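Local coordinates for Non-structural protein 3 (Porcine deltacoronavirus, PDB 6LN0) that joins a macro domain, which probably binds ADP-ribose, to a zinc-bearing papain-like protease domain that probably cuts the viral polyprotein, at residues P34-A37 with Q38-G42; K56-E59 with Y60-V64. All blocks are in the same frame, centred on the assembly; numbering follows the deposited sequence.

Contact 1 (34-37 with 38-42) and contact 2 (56-59 with 60-64) lie in the macro domain, and their centres are about 11 Å apart. Contact 1 is the loop that leaves strand 29-34, and contact 2 is helix 55-64, which comes later in the chain. The two touch directly. Asn41 ND2 lies 2.9 Å from Gln58 OE1, a probable hydrogen bond. Leu39 CD1 approaches Cys61 O to 3.6 Å. The loop is probably part of the ADP-ribose pocket, by analogy with other macro domains, and the helix packs against it. The zinc ion, held by Cys334, Cys335, Cys360 and Cys363, belongs to neither contact.

Contact 1 of 2, residues P34-A37 with Q38-G42; sequences PANA and QLTNG
Gln38 follows Ala37 and meets Asn36 first. Gln38 N is 2.7 Å from Asn36 OD1, but the bond is bent to 126° and is weak. The pairing loosely resembles an Asx turn, and it brings Gln38 CB close to the same oxygen. The Gln38 chain bends at chi2, which brings OE1 back beside Ala37 CB. Beyond the loop, its side chain rests on Pro66. Leu39 comes next and closes a type I beta turn that starts at Asn36. Leu39 N donates to Asn36 O over 2.9 Å in a nearly straight bond. The Leu39 side chain is buried. Its CD2 methyl lies against Ala35 CB at 4.0 Å, while Ile67, Cys61 and Val64 pack around the rest of it. Thr40 crosses the Asn36 side chain at about a right angle. Asn36 ND2 donates to Thr40 OG1 over 2.9 Å, with the hydroxyl tilted 18° from the amide plane. Thr40 N gives a weak, long bond to Asn36 OD1. One amide thus uses both ends on the residues that follow it, with ND2 making the firmer bond. Asn36 holds this pose with CG lying between its own N and carbonyl carbon (chi1 61°), which folds the amide over the following residues. Asn41 directs its amide outside the two segments: ND2 bonds to Gln58 OE1 and OD1 accepts from Asn33 ND2. Gly42 N makes a weak bond to Thr40 OG1, so that oxygen is approached by two donors. Such a loop, running from a central strand through an asparagine-rich turn into a run of glycines before the next helix, is the family signature of macro domains. In relatives it helps to line the ADP-ribose pocket, and it probably does so here.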
loop_
_atom_site.group_PDB
_atom_site.type_symbol
_atom_site.label_atom_id
_atom_site.label_comp_id
_atom_site.label_asym_id
_atom_site.label_seq_id
_atom_site.Cartn_x
_atom_site.Cartn_y
_atom_site.Cartn_z
ATOM N N PRO A 34 24.058 36.114 8.854
ATOM C CA PRO A 34 25.066 35.137 9.284
ATOM C C PRO A 34 26.431 35.805 9.375
ATOM O O PRO A 34 27.040 36.160 8.361
ATOM C CB PRO A 34 25.007 34.070 8.179
ATOM C CG PRO A 34 23.793 34.404 7.347
ATOM C CD PRO A 34 23.672 35.902 7.456
ATOM N N ALA A 35 26.913 35.979 10.601
ATOM C CA ALA A 35 27.914 36.973 10.914
ATOM C C ALA A 35 29.079 36.325 11.639
ATOM O O ALA A 35 29.025 35.157 12.037
ATOM C CB ALA A 35 27.321 38.096 11.778
ATOM N N ASN A 36 30.144 37.105 11.808
ATOM C CA ASN A 36 31.240 36.724 12.682
ATOM C C ASN A 36 31.105 37.491 13.988
ATOM O O ASN A 36 30.356 38.458 14.077
ATOM C CB ASN A 36 32.591 37.004 12.025
ATOM C CG ASN A 36 32.792 38.469 11.710
ATOM O OD1 ASN A 36 33.025 39.282 12.610
ATOM N ND2 ASN A 36 32.696 38.820 10.424
ATOM N N ALA A 37 31.828 37.036 15.011
ATOM C CA ALA A 37 31.709 37.652 16.329
ATOM C C ALA A 37 32.024 39.145 16.315
ATOM O O ALA A 37 31.556 39.867 17.207
ATOM C CB ALA A 37 32.622 36.950 17.336
ATOM N N GLN A 38 32.790 39.627 15.328
ATOM C CA GLN A 38 33.158 41.035 15.235
ATOM C C GLN A 38 32.251 41.825 14.306
ATOM O O GLN A 38 32.527 43.000 14.049
ATOM C CB GLN A 38 34.607 41.182 14.769
ATOM C CG GLN A 38 35.598 41.281 15.896
ATOM C CD GLN A 38 35.906 39.925 16.490
ATOM O OE1 GLN A 38 35.674 38.886 15.854
ATOM N NE2 GLN A 38 36.420 39.920 17.720
ATOM N N LEU A 39 31.193 41.203 13.780
ATOM C CA LEU A 39 30.194 41.886 12.946
ATOM C C LEU A 39 30.843 42.749 11.869
ATOM O O LEU A 39 30.280 43.745 11.414
ATOM C CB LEU A 39 29.236 42.717 13.801
ATOM C CG LEU A 39 28.634 41.943 14.981
ATOM C CD1 LEU A 39 28.199 42.890 16.097
ATOM C CD2 LEU A 39 27.492 41.041 14.519
ATOM N N THR A 40 32.036 42.361 11.444
ATOM C CA THR A 40 32.708 43.084 10.381
ATOM C C THR A 40 31.876 43.149 9.110
ATOM O O THR A 40 32.132 44.007 8.265
ATOM C CB THR A 40 34.063 42.427 10.093
ATOM O OG1 THR A 40 33.861 41.232 9.331
ATOM C CG2 THR A 40 34.760 42.056 11.389
ATOM N N ASN A 41 30.879 42.282 8.961
ATOM C CA ASN A 41 30.123 42.156 7.716
ATOM C C ASN A 41 31.057 42.131 6.508
ATOM O O ASN A 41 30.884 42.873 5.538
ATOM C CB ASN A 41 29.084 43.268 7.585
ATOM C CG ASN A 41 27.925 43.085 8.534
ATOM O OD1 ASN A 41 27.165 42.115 8.430
ATOM N ND2 ASN A 41 27.783 44.009 9.470
ATOM N N GLY A 42 32.066 41.258 6.588
ATOM C CA GLY A 42 33.072 41.085 5.552
ATOM C C GLY A 42 32.529 40.812 4.162
ATOM O O GLY A 42 32.811 41.559 3.220
#

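Contact 2 of 2, residues K56-E59 with Y60-V64; sequences KYQE and YCNSV
Ser63 binds Glu59 O twice, one helical turn on. Ser63 N donates to Glu59 O over 3.1 Å in a nearly straight bond. Ser63 OG donates to Glu59 O over 2.9 Å. The hydroxyl reaches back because OG lies beside the Ser63 backbone N (chi1 -40°). At the exposed surface Lys56 NZ forms a salt bridge with Glu59 OE2 at 3.1 Å, on the syn side of the carboxylate but tilted from its plane. Gln58 and Asn62 add a side-chain bond on another side of the helix. Gln58 NE2 donates to Asn62 OD1 over 3.0 Å. Asn62 OD1 lies almost in the Gln58 amide plane, but the donor stands 40° above the Asn62 carbonyl plane and is not on a lone pair. The two side chains cross at about a right angle. Gln58 NE2 also has a weak bond to Leu39 O, and Gln58 OE1 is taken by Asn41. The bonds Tyr60 N to Lys56 O, Cys61 N to Tyr57 O and Asn62 N to Gln58 O continue the regular helical bonding. On the buried face Cys61 SG sits over the Tyr57 ring, 4.0 Å from its centroid. The sulfur lies 20° off the ring normal and is shifted toward the rim, with Cys61 SG 3.7 Å from Tyr57 CZ. Ala50 of helix 44-53 and Thr73 of strand 71-74 also touch the Tyr57 side chain. With partners at both ends, the Gln58 amide is fixed in rotation and ties helix 55-64 to the 38-42 loop. The Tyr57 ring is held in turn by Cys61 SG over one face and by a hydrogen bond from its hydroxyl group to His88.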
loop_
_atom_site.group_PDB
_atom_site.type_symbol
_atom_site.label_atom_id
_atom_site.label_comp_id
_atom_site.label_asym_id
_atom_site.label_seq_id
_atom_site.Cartn_x
_atom_site.Cartn_y
_atom_site.Cartn_z
ATOM N N LYS A 56 25.072 53.878 9.419
ATOM C CA LYS A 56 24.797 53.937 10.853
ATOM C C LYS A 56 24.554 52.538 11.414
ATOM O O LYS A 56 24.916 52.248 12.564
ATOM C CB LYS A 56 23.607 54.866 11.134
ATOM C CG LYS A 56 23.875 56.366 10.846
ATOM C CD LYS A 56 24.530 57.078 12.048
ATOM C CE LYS A 56 24.929 58.525 11.742
ATOM N NZ LYS A 56 26.399 58.765 11.918
ATOM N N TYR A 57 23.987 51.642 10.610
ATOM C CA TYR A 57 23.908 50.241 11.025
ATOM C C TYR A 57 25.298 49.684 11.321
ATOM O O TYR A 57 25.535 49.112 12.394
ATOM C CB TYR A 57 23.189 49.418 9.954
ATOM C CG TYR A 57 23.415 47.928 10.051
ATOM C CD1 TYR A 57 22.652 47.141 10.910
ATOM C CD2 TYR A 57 24.383 47.302 9.281
ATOM C CE1 TYR A 57 22.865 45.788 11.006
ATOM C CE2 TYR A 57 24.602 45.943 9.373
ATOM C CZ TYR A 57 23.843 45.196 10.231
ATOM O OH TYR A 57 24.071 43.850 10.310
ATOM N N GLN A 58 26.251 49.897 10.403
ATOM C CA GLN A 58 27.589 49.342 10.600
ATOM C C GLN A 58 28.303 49.952 11.803
ATOM O O GLN A 58 29.084 49.253 12.476
ATOM C CB GLN A 58 28.434 49.520 9.339
ATOM C CG GLN A 58 29.797 48.836 9.431
ATOM C CD GLN A 58 29.676 47.380 9.824
ATOM O OE1 GLN A 58 29.039 46.585 9.119
ATOM N NE2 GLN A 58 30.274 47.019 10.963
ATOM N N GLU A 59 28.062 51.242 12.093
ATOM C CA GLU A 59 28.714 51.865 13.247
ATOM C C GLU A 59 28.191 51.286 14.553
ATOM O O GLU A 59 28.961 51.057 15.495
ATOM C CB GLU A 59 28.514 53.391 13.242
ATOM C CG GLU A 59 28.548 54.025 11.860
ATOM C CD GLU A 59 28.448 55.555 11.863
ATOM O OE1 GLU A 59 29.005 56.186 10.922
ATOM O OE2 GLU A 59 27.803 56.125 12.776
ATOM N N TYR A 60 26.875 51.064 14.642
ATOM C CA TYR A 60 26.336 50.478 15.862
ATOM C C TYR A 60 26.885 49.069 16.072
ATOM O O TYR A 60 27.198 48.685 17.203
ATOM C CB TYR A 60 24.800 50.489 15.836
ATOM C CG TYR A 60 24.231 49.756 17.022
ATOM C CD1 TYR A 60 24.437 50.225 18.316
ATOM C CD2 TYR A 60 23.547 48.557 16.854
ATOM C CE1 TYR A 60 23.954 49.537 19.409
ATOM C CE2 TYR A 60 23.047 47.852 17.940
ATOM C CZ TYR A 60 23.247 48.341 19.212
ATOM O OH TYR A 60 22.748 47.627 20.282
ATOM N N CYS A 61 27.077 48.305 14.991
ATOM C CA CYS A 61 27.691 46.982 15.141
ATOM C C CYS A 61 29.097 47.072 15.727
ATOM O O CYS A 61 29.487 46.228 16.553
ATOM C CB CYS A 61 27.723 46.239 13.801
ATOM S SG CYS A 61 26.096 45.777 13.168
ATOM N N ASN A 62 29.885 48.077 15.305
ATOM C CA ASN A 62 31.249 48.202 15.828
ATOM C C ASN A 62 31.247 48.572 17.306
ATOM O O ASN A 62 32.081 48.071 18.074
ATOM C CB ASN A 62 32.055 49.232 15.031
ATOM C CG ASN A 62 32.091 48.931 13.553
ATOM O OD1 ASN A 62 32.117 47.774 13.140
ATOM N ND2 ASN A 62 32.063 49.974 12.741
ATOM N N SER A 63 30.334 49.463 17.715
ATOM C CA SER A 63 30.144 49.767 19.134
ATOM C C SER A 63 30.057 48.493 19.968
ATOM O O SER A 63 30.791 48.327 20.950
ATOM C CB SER A 63 28.861 50.579 19.329
ATOM O OG SER A 63 28.721 51.543 18.303
ATOM N N VAL A 64 29.154 47.577 19.584
ATOM C CA VAL A 64 28.880 46.403 20.420
ATOM C C VAL A 64 29.876 45.279 20.176
ATOM O O VAL A 64 29.956 44.345 20.988
ATOM C CB VAL A 64 27.396 46.007 20.253
ATOM C CG1 VAL A 64 26.528 47.175 20.684
ATOM C CG2 VAL A 64 27.042 45.626 18.824
#